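Local structure of ABC transporter periplasmic-binding protein YTFQ (Escherichia coli, 2VK2) at residues Q44-Q47 / I48-V51; R52-V55 / A56-V59; N109-E112 / G113-I116; T278-L281 / P282-K286. The protein binds both anomers of galactofuranose in the periplasm and serves as the solute-binding component of an ABC transporter that carries this sugar into the cell. One frame throughout, in Å; residues are numbered along the deposited sequence.

Interaction 1 of 4, residues Q44-Q47 / I48-V51; sequences QENQ and IKAV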
loop_
_atom_site.group_PDB
_atom_site.type_symbol
_atom_site.label_atom_id
_atom_site.label_comp_id
_atom_site.label_asym_id
_atom_site.label_seq_id
_atom_site.Cartn_x
_atom_site.Cartn_y
_atom_site.Cartn_z
ATOM N N GLN A 44 14.033 -8.018 -0.629
ATOM C CA GLN A 44 14.354 -7.931 0.787
ATOM C C GLN A 44 15.858 -7.933 1.056
ATOM O O GLN A 44 16.324 -7.184 1.908
ATOM C CB GLN A 44 13.697 -9.067 1.563
ATOM C CG GLN A 44 14.039 -9.048 3.043
ATOM C CD GLN A 44 13.234 -10.039 3.840
ATOM O OE1 GLN A 44 12.811 -11.074 3.326
ATOM N NE2 GLN A 44 13.031 -9.735 5.110
ATOM N N GLU A 45 16.621 -8.760 0.347
ATOM C CA GLU A 45 18.056 -8.835 0.629
ATOM C C GLU A 45 18.762 -7.519 0.293
ATOM O O GLU A 45 19.721 -7.148 0.964
ATOM C CB GLU A 45 18.720 -10.023 -0.079
ATOM C CG GLU A 45 20.160 -10.313 0.393
ATOM C CD GLU A 45 20.278 -10.698 1.870
ATOM O OE1 GLU A 45 19.260 -11.021 2.512
ATOM O OE2 GLU A 45 21.417 -10.690 2.385
ATOM N N ASN A 46 18.282 -6.806 -0.728
ATOM C CA ASN A 46 18.800 -5.467 -1.017
ATOM C C ASN A 46 18.515 -4.501 0.130
ATOM O O ASN A 46 19.360 -3.679 0.478
ATOM C CB ASN A 46 18.208 -4.905 -2.314
ATOM C CG ASN A 46 18.704 -5.625 -3.552
ATOM O OD1 ASN A 46 19.764 -6.248 -3.553
ATOM N ND2 ASN A 46 17.936 -5.524 -4.628
ATOM N N GLN A 47 17.328 -4.605 0.717
ATOM C CA GLN A 47 16.977 -3.781 1.867
ATOM C C GLN A 47 17.870 -4.091 3.065
ATOM O O GLN A 47 18.335 -3.177 3.743
ATOM C CB GLN A 47 15.510 -3.973 2.252
ATOM C CG GLN A 47 14.524 -3.472 1.206
ATOM C CD GLN A 47 13.137 -3.303 1.777
ATOM O OE1 GLN A 47 12.378 -4.262 1.883
ATOM N NE2 GLN A 47 12.802 -2.081 2.167
ATOM N N ILE A 48 18.106 -5.374 3.326
ATOM C CA ILE A 48 18.945 -5.789 4.444
ATOM C C ILE A 48 20.368 -5.257 4.263
ATOM O O ILE A 48 20.955 -4.728 5.207
ATOM C CB ILE A 48 18.918 -7.325 4.623
ATOM C CG1 ILE A 48 17.550 -7.750 5.164
ATOM C CG2 ILE A 48 20.032 -7.790 5.557
ATOM C CD1 ILE A 48 17.302 -9.232 5.128
ATOM N N LYS A 49 20.904 -5.361 3.050
ATOM C CA LYS A 49 22.213 -4.780 2.737
ATOM C C LYS A 49 22.244 -3.272 3.003
ATOM O O LYS A 49 23.214 -2.757 3.557
ATOM C CB LYS A 49 22.600 -5.055 1.285
ATOM C CG LYS A 49 22.947 -6.503 0.998
ATOM C CD LYS A 49 23.057 -6.734 -0.494
ATOM C CE LYS A 49 23.511 -8.143 -0.821
ATOM N NZ LYS A 49 23.447 -8.372 -2.288
ATOM N N ALA A 50 21.182 -2.573 2.614
ATOM C CA ALA A 50 21.098 -1.128 2.829
ATOM C C ALA A 50 21.072 -0.787 4.315
ATOM O O ALA A 50 21.767 0.129 4.758
ATOM C CB ALA A 50 19.873 -0.555 2.134
ATOM N N VAL A 51 20.274 -1.527 5.082
ATOM C CA VAL A 51 20.193 -1.319 6.523
ATOM C C VAL A 51 21.558 -1.546 7.170
ATOM O O VAL A 51 21.991 -0.753 8.008
ATOM C CB VAL A 51 19.126 -2.225 7.164
ATOM C CG1 VAL A 51 19.175 -2.141 8.681
ATOM C CG2 VAL A 51 17.744 -1.842 6.652
HETATM O O HOH W 1 20.706 -8.701 -2.659
#
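Ile48 leans back over the first turn of helix 44-57: its amide gives a hydrogen bond to Gln44 O (2.9 Å), and its side chain follows the same path. With CG1 anti to its own carbonyl carbon (chi1 -71°), the CD1 methyl is laid against the aliphatic part of Gln44, 3.9 Å from CG, while Glu45 OE1 sits 3.7 Å from the same methyl. Lys49 repeats the backbone bond one residue on, N to Glu45 O (3.0 Å), and runs fully extended past that carbonyl, crossing the bent Glu45 chain at about a right angle. Its ammonium group does not close on Glu45, for NZ stays 5.6 Å from OE2; instead a water accepts from Lys49 NZ (2.8 Å) and donates to Asn46 OD1, bridging the two residues. Asn46 ND2 is meanwhile given to Gly40 O. Ala50 N bonds to Asn46 O, and Val51 N to Gln47 O (2.9 Å), against which Val51 also rests its CG2 methyl. The Gln47 amide hydrogen-bonds to Ala65 O, Val67 N and Ser8 OG, and its side chain is about 7 Å from those of the sugar-binding Arg17 and Arg91. The contact is thus amphipathic: Ile48 and Val51 pack on Val75 of helix 73-81, whereas on the solvent-facing side Glu45 and Lys49 would probably attract only loosely, while the water ties Lys49 to Asn46.

Interaction 2 of 4, residues R52-V55 / A56-V59; sequences RSFV and AQGV
Ser53 and Gln57, one turn apart near the end of helix 44-57, are joined by side chain and backbone together. Gln57 NE2 donates to Ser53 OG at 2.9 Å, the hydroxyl oxygen lying close to the amide plane, and adds a weak bond to Ser53 O. The hydroxyl is in place because OG stands opposite the backbone N (chi1 180°), while Gln57 OE1 takes a hydrogen bond from Lys36. An alanine in place of Ser53 would probably cost Gln57 NE2 its stronger bond, leaving the weak one to Ser53 O and the amide held mainly at OE1 by Lys36.

Among backbone bonds, Ala56 N reaches Arg52 O and Gln57 N reaches Ser53 O (2.9 Å) in regular helical fashion. A Schellman motif then ends the helix: Gly58, at positive phi (79°), donates to Val55 O at 3.1 Å and weakly to Phe54 O, which also receives a weak bond from Val59 N.

Apolar contact follows the turn, Val59 CG2 meeting Phe54 CB at 3.9 Å, while the Phe54 side chain packs on Lys36, Ala38 and Ile62 of the neighbouring strands. The carbonyls of Phe54 and Val55 are therefore met by the turn, and the chain leaves toward strand 61-64 with Val59 buried beside Phe54.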
loop_
_atom_site.group_PDB
_atom_site.type_symbol
_atom_site.label_atom_id
_atom_site.label_comp_id
_atom_site.label_asym_id
_atom_site.label_seq_id
_atom_site.Cartn_x
_atom_site.Cartn_y
_atom_site.Cartn_z
ATOM N N ARG A 52 22.243 -2.609 6.763
ATOM C CA ARG A 52 23.594 -2.879 7.262
ATOM C C ARG A 52 24.565 -1.752 6.937
ATOM O O ARG A 52 25.399 -1.395 7.772
ATOM C CB ARG A 52 24.117 -4.211 6.724
ATOM C CG ARG A 52 23.478 -5.368 7.427
ATOM C CD ARG A 52 23.948 -6.714 6.939
ATOM N NE ARG A 52 23.331 -7.759 7.755
ATOM C CZ ARG A 52 23.070 -8.999 7.351
ATOM N NH1 ARG A 52 23.352 -9.396 6.117
ATOM N NH2 ARG A 52 22.498 -9.849 8.195
ATOM N N SER A 53 24.452 -1.184 5.741
ATOM C CA SER A 53 25.280 -0.039 5.369
ATOM C C SER A 53 24.976 1.171 6.253
ATOM O O SER A 53 25.896 1.840 6.721
ATOM C CB SER A 53 25.080 0.321 3.898
ATOM O OG SER A 53 25.881 1.431 3.535
ATOM N N PHE A 54 23.697 1.450 6.484
ATOM C CA PHE A 54 23.312 2.564 7.350
ATOM C C PHE A 54 23.851 2.379 8.769
ATOM O O PHE A 54 24.298 3.340 9.393
ATOM C CB PHE A 54 21.789 2.733 7.403
ATOM C CG PHE A 54 21.163 3.188 6.103
ATOM C CD1 PHE A 54 21.782 4.125 5.279
ATOM C CD2 PHE A 54 19.918 2.700 5.726
ATOM C CE1 PHE A 54 21.178 4.542 4.095
ATOM C CE2 PHE A 54 19.314 3.122 4.546
ATOM C CZ PHE A 54 19.948 4.038 3.733
ATOM N N VAL A 55 23.807 1.150 9.278
ATOM C CA VAL A 55 24.361 0.846 10.598
ATOM C C VAL A 55 25.866 1.113 10.619
ATOM O O VAL A 55 26.368 1.778 11.524
ATOM C CB VAL A 55 24.078 -0.615 11.021
ATOM C CG1 VAL A 55 24.878 -0.980 12.270
ATOM C CG2 VAL A 55 22.588 -0.816 11.256
ATOM N N ALA A 56 26.572 0.612 9.611
ATOM C CA ALA A 56 28.020 0.803 9.509
ATOM C C ALA A 56 28.389 2.286 9.449
ATOM O O ALA A 56 29.365 2.713 10.068
ATOM C CB ALA A 56 28.566 0.068 8.293
ATOM N N GLN A 57 27.599 3.066 8.713
ATOM C CA GLN A 57 27.828 4.507 8.588
ATOM C C GLN A 57 27.572 5.281 9.875
ATOM O O GLN A 57 28.126 6.358 10.062
ATOM C CB GLN A 57 26.943 5.085 7.486
ATOM C CG GLN A 57 27.320 4.650 6.096
ATOM C CD GLN A 57 26.334 5.153 5.074
ATOM O OE1 GLN A 57 26.138 6.358 4.939
ATOM N NE2 GLN A 57 25.700 4.237 4.352
ATOM N N GLY A 58 26.727 4.750 10.753
ATOM C CA GLY A 58 26.394 5.432 11.998
ATOM C C GLY A 58 25.369 6.539 11.829
ATOM O O GLY A 58 25.490 7.601 12.439
ATOM N N VAL A 59 24.347 6.297 11.011
ATOM C CA VAL A 59 23.218 7.226 10.911
ATOM C C VAL A 59 22.503 7.302 12.260
ATOM O O VAL A 59 22.662 6.426 13.109
ATOM C CB VAL A 59 22.208 6.815 9.808
ATOM C CG1 VAL A 59 22.889 6.754 8.450
ATOM C CG2 VAL A 59 21.534 5.487 10.145
#

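Interaction 3 of 4, residues N109-E112 / G113-I116; sequences NILE and GKLI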
loop_
_atom_site.group_PDB
_atom_site.type_symbol
_atom_site.label_atom_id
_atom_site.label_comp_id
_atom_site.label_asym_id
_atom_site.label_seq_id
_atom_site.Cartn_x
_atom_site.Cartn_y
_atom_site.Cartn_z
ATOM N N ASN A 109 -4.699 -1.851 7.479
ATOM C CA ASN A 109 -4.854 -2.409 6.139
ATOM C C ASN A 109 -5.976 -3.437 6.065
ATOM O O ASN A 109 -6.543 -3.665 4.996
ATOM C CB ASN A 109 -3.525 -2.988 5.658
ATOM C CG ASN A 109 -2.401 -1.977 5.729
ATOM O OD1 ASN A 109 -2.426 -0.949 5.051
ATOM N ND2 ASN A 109 -1.414 -2.256 6.562
ATOM N N ILE A 110 -6.309 -4.042 7.204
ATOM C CA ILE A 110 -7.495 -4.883 7.292
ATOM C C ILE A 110 -8.728 -4.011 7.055
ATOM O O ILE A 110 -9.606 -4.364 6.265
ATOM C CB ILE A 110 -7.595 -5.610 8.655
ATOM C CG1 ILE A 110 -6.376 -6.520 8.868
ATOM C CG2 ILE A 110 -8.880 -6.420 8.720
ATOM C CD1 ILE A 110 -6.381 -7.280 10.174
ATOM N N LEU A 111 -8.776 -2.861 7.722
ATOM C CA LEU A 111 -9.859 -1.896 7.521
ATOM C C LEU A 111 -9.985 -1.457 6.063
ATOM O O LEU A 111 -11.090 -1.355 5.546
ATOM C CB LEU A 111 -9.672 -0.664 8.412
ATOM C CG LEU A 111 -10.658 0.489 8.189
ATOM C CD1 LEU A 111 -12.083 0.061 8.524
ATOM C CD2 LEU A 111 -10.239 1.696 9.014
ATOM N N GLU A 112 -8.865 -1.187 5.403
ATOM C CA GLU A 112 -8.899 -0.784 3.995
ATOM C C GLU A 112 -9.635 -1.824 3.154
ATOM O O GLU A 112 -10.486 -1.475 2.334
ATOM C CB GLU A 112 -7.487 -0.594 3.452
ATOM C CG GLU A 112 -6.744 0.611 4.008
ATOM C CD GLU A 112 -5.305 0.647 3.554
ATOM O OE1 GLU A 112 -4.715 -0.440 3.401
ATOM O OE2 GLU A 112 -4.761 1.751 3.341
ATOM N N GLY A 113 -9.306 -3.097 3.352
ATOM C CA GLY A 113 -9.980 -4.183 2.641
ATOM C C GLY A 113 -11.451 -4.282 2.993
ATOM O O GLY A 113 -12.295 -4.515 2.125
ATOM N N LYS A 114 -11.760 -4.094 4.271
ATOM C CA LYS A 114 -13.137 -4.101 4.756
ATOM C C LYS A 114 -13.974 -2.990 4.131
ATOM O O LYS A 114 -15.135 -3.202 3.795
ATOM C CB LYS A 114 -13.149 -3.955 6.277
ATOM C CG LYS A 114 -14.520 -3.973 6.918
ATOM C CD LYS A 114 -14.395 -3.793 8.418
ATOM C CE LYS A 114 -15.728 -3.928 9.119
ATOM N NZ LYS A 114 -16.690 -2.881 8.692
ATOM N N LEU A 115 -13.390 -1.804 3.994
ATOM C CA LEU A 115 -14.110 -0.679 3.397
ATOM C C LEU A 115 -14.549 -0.992 1.967
ATOM O O LEU A 115 -15.676 -0.682 1.578
ATOM C CB LEU A 115 -13.259 0.591 3.429
ATOM C CG LEU A 115 -13.056 1.217 4.812
ATOM C CD1 LEU A 115 -12.021 2.328 4.742
ATOM C CD2 LEU A 115 -14.373 1.737 5.382
ATOM N N ILE A 116 -13.667 -1.614 1.189
ATOM C CA ILE A 116 -14.008 -2.009 -0.181
ATOM C C ILE A 116 -15.038 -3.143 -0.188
ATOM O O ILE A 116 -15.988 -3.115 -0.975
ATOM C CB ILE A 116 -12.754 -2.428 -0.986
ATOM C CG1 ILE A 116 -11.813 -1.232 -1.196
ATOM C CG2 ILE A 116 -13.149 -3.037 -2.332
ATOM C CD1 ILE A 116 -12.405 -0.104 -2.046
#
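Leu111 and Leu115 form the main apolar side-chain contact of this helical turn, their branches crossing at a slant with Leu111 CD1 4.0 Å from Leu115 CG. The two start from different torsions: Leu111 swings CG away from its backbone N (chi1 174°) and forward along the helix, whereas Leu115 has CG anti to its carbonyl carbon (chi1 -71°), leaning back so that CG lies 3.3 Å from Leu111 O. An alanine at Leu115 would take away the leucine branch beside Leu111 CD1 and probably open a gap against Val245 of strand 243-246. Lys114 heads elsewhere, bending at its last torsion to bring NZ to a salt bridge with Asp118. Glu112 projects from a different side of the helix than Lys114, extended beyond CG, and its OE1 forms a salt bridge with NE of Arg146, a galactofuranose-binding residue. Gly113 has no side chain and continues the backbone bonding, its N 3.3 Å from Asn109 O. Lys114 N bonds to Ile110 O at 2.9 Å, and Leu115 N meets Leu111 O at 2.8 Å; the following bond, Ile116 N to Glu112 O, is weak at 3.4 Å. Glu112 and Ile116 share the face toward strand 243-246, Ile116 also reaching strand 194-197. There, among apolar neighbours, the buried carboxylate of Glu112 is paired with Arg146, which it is likely to hold in position as a second-shell residue of the sugar site.

Interaction 4 of 4, residues T278-L281 / P282-K286; sequences TLYL and PDTAK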
loop_
_atom_site.group_PDB
_atom_site.type_symbol
_atom_site.label_atom_id
_atom_site.label_comp_id
_atom_site.label_asym_id
_atom_site.label_seq_id
_atom_site.Cartn_x
_atom_site.Cartn_y
_atom_site.Cartn_z
ATOM N N THR A 278 -10.123 6.414 4.347
ATOM C CA THR A 278 -11.421 6.931 3.913
ATOM C C THR A 278 -11.779 6.382 2.537
ATOM O O THR A 278 -10.962 6.428 1.620
ATOM C CB THR A 278 -11.409 8.469 3.834
ATOM O OG1 THR A 278 -10.921 9.011 5.067
ATOM C CG2 THR A 278 -12.810 9.008 3.555
ATOM N N LEU A 279 -13.001 5.868 2.408
ATOM C CA LEU A 279 -13.525 5.410 1.121
ATOM C C LEU A 279 -13.952 6.601 0.270
ATOM O O LEU A 279 -14.669 7.485 0.746
ATOM C CB LEU A 279 -14.725 4.488 1.334
ATOM C CG LEU A 279 -15.389 3.927 0.074
ATOM C CD1 LEU A 279 -14.484 2.913 -0.601
ATOM C CD2 LEU A 279 -16.727 3.308 0.424
ATOM N N TYR A 280 -13.519 6.609 -0.987
ATOM C CA TYR A 280 -13.922 7.629 -1.945
ATOM C C TYR A 280 -14.552 6.992 -3.176
ATOM O O TYR A 280 -14.072 5.976 -3.686
ATOM C CB TYR A 280 -12.727 8.497 -2.332
ATOM C CG TYR A 280 -12.313 9.438 -1.226
ATOM C CD1 TYR A 280 -13.118 10.514 -0.865
ATOM C CD2 TYR A 280 -11.123 9.249 -0.530
ATOM C CE1 TYR A 280 -12.751 11.377 0.155
ATOM C CE2 TYR A 280 -10.746 10.112 0.492
ATOM C CZ TYR A 280 -11.564 11.172 0.828
ATOM O OH TYR A 280 -11.197 12.032 1.838
ATOM N N LEU A 281 -15.639 7.608 -3.631
ATOM C CA LEU A 281 -16.405 7.154 -4.786
ATOM C C LEU A 281 -16.406 8.276 -5.831
ATOM O O LEU A 281 -15.940 9.374 -5.542
ATOM C CB LEU A 281 -17.830 6.797 -4.345
ATOM C CG LEU A 281 -17.926 5.789 -3.192
ATOM C CD1 LEU A 281 -19.374 5.584 -2.774
ATOM C CD2 LEU A 281 -17.284 4.455 -3.560
ATOM N N PRO A 282 -16.902 8.002 -7.055
ATOM C CA PRO A 282 -16.822 8.997 -8.133
ATOM C C PRO A 282 -17.425 10.373 -7.835
ATOM O O PRO A 282 -16.979 11.360 -8.416
ATOM C CB PRO A 282 -17.569 8.315 -9.283
ATOM C CG PRO A 282 -17.365 6.859 -9.022
ATOM C CD PRO A 282 -17.499 6.745 -7.536
ATOM N N ASP A 283 -18.406 10.445 -6.938
ATOM C CA ASP A 283 -19.044 11.724 -6.599
ATOM C C ASP A 283 -18.089 12.745 -5.963
ATOM O O ASP A 283 -18.376 13.941 -5.971
ATOM C CB ASP A 283 -20.266 11.506 -5.695
ATOM C CG ASP A 283 -19.900 10.972 -4.320
ATOM O OD1 ASP A 283 -18.930 10.194 -4.214
ATOM O OD2 ASP A 283 -20.593 11.326 -3.341
ATOM N N THR A 284 -16.964 12.279 -5.420
ATOM C CA THR A 284 -15.953 13.163 -4.832
ATOM C C THR A 284 -14.616 13.134 -5.583
ATOM O O THR A 284 -13.633 13.714 -5.119
ATOM C CB THR A 284 -15.687 12.783 -3.362
ATOM O OG1 THR A 284 -15.197 11.439 -3.297
ATOM C CG2 THR A 284 -16.961 12.896 -2.538
ATOM N N ALA A 285 -14.581 12.473 -6.740
ATOM C CA ALA A 285 -13.327 12.230 -7.469
ATOM C C ALA A 285 -12.618 13.512 -7.894
ATOM O O ALA A 285 -11.402 13.637 -7.734
ATOM C CB ALA A 285 -13.581 11.342 -8.681
ATOM N N LYS A 286 -13.377 14.460 -8.437
ATOM C CA LYS A 286 -12.810 15.731 -8.888
ATOM C C LYS A 286 -12.166 16.494 -7.730
ATOM O O LYS A 286 -11.050 17.001 -7.861
ATOM C CB LYS A 286 -13.886 16.592 -9.557
ATOM C CG LYS A 286 -13.345 17.825 -10.265
ATOM C CD LYS A 286 -14.442 18.552 -11.025
ATOM C CE LYS A 286 -13.918 19.807 -11.704
ATOM N NZ LYS A 286 -13.468 20.833 -10.722
HETATM O O HOH W 2 -16.973 9.711 -2.230
HETATM O O HOH W 3 -13.419 10.335 -5.024
#
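Leu281 and Thr284 are linked through the backbone: Thr284 N donates a hydrogen bond to Leu281 O at 3.1 Å from above the carbonyl plane. The turn carries the chain from strand 278-280 into helix 285-291, and Ala285 N follows with a bond to Pro282 O. Thr284 occupies the N-cap position but makes no side-chain capping bond.

Two ordered waters add a second layer of polar contacts. One accepts from Leu281 N (2.9 Å), donates to Asp283 OD1 and hydrogen-bonds to Thr284 OG1 at 2.7 Å. The other donates to Leu281 O (2.7 Å) and also bonds to Thr284 OG1. That hydroxyl faces both waters because it sits between its own backbone N and carbonyl carbon (chi1 61°).

The same oxygen touches the aromatic ring of Tyr280: Thr284 OG1 approaches its edge, 3.3 Å from CD1 and near the ring plane, with the two side chains crossing at about a right angle. Nonpolar contacts complete the surroundings. Thr278 CG2 lies over one face of that ring, 3.6 Å above its plane, and the Leu281 side chain packs on Trp119 and Ala243. Both polar backbone atoms of Leu281 thereby gain water partners, and the Thr284 hydroxyl, shared by the two waters, links the residue after the strand to the helix start through solvent as well as by the direct backbone bond.

Interactions 1 and 2 are successive parts of helix 44-57, their centres 12 Å apart, and belong to the lobe built on the parallel sheet that includes strands 34-39 and 61-64. Interaction 3, on helix 109-124, comes next along the chain in the other lobe, 29 Å from interaction 1 between centres. Interaction 4 follows at the edge strand 278-280 of the mixed sheet; it touches interaction 3 where Ile116 CD1 meets Leu279 CD1 at 3.9 Å. Galactofuranose is bound between the lobes, as in other periplasmic binding proteins. Interactions 1 and 3 approach the sugar site from opposite sides of the chain's centre, whereas interactions 2 and 4 lie farther out in their lobes.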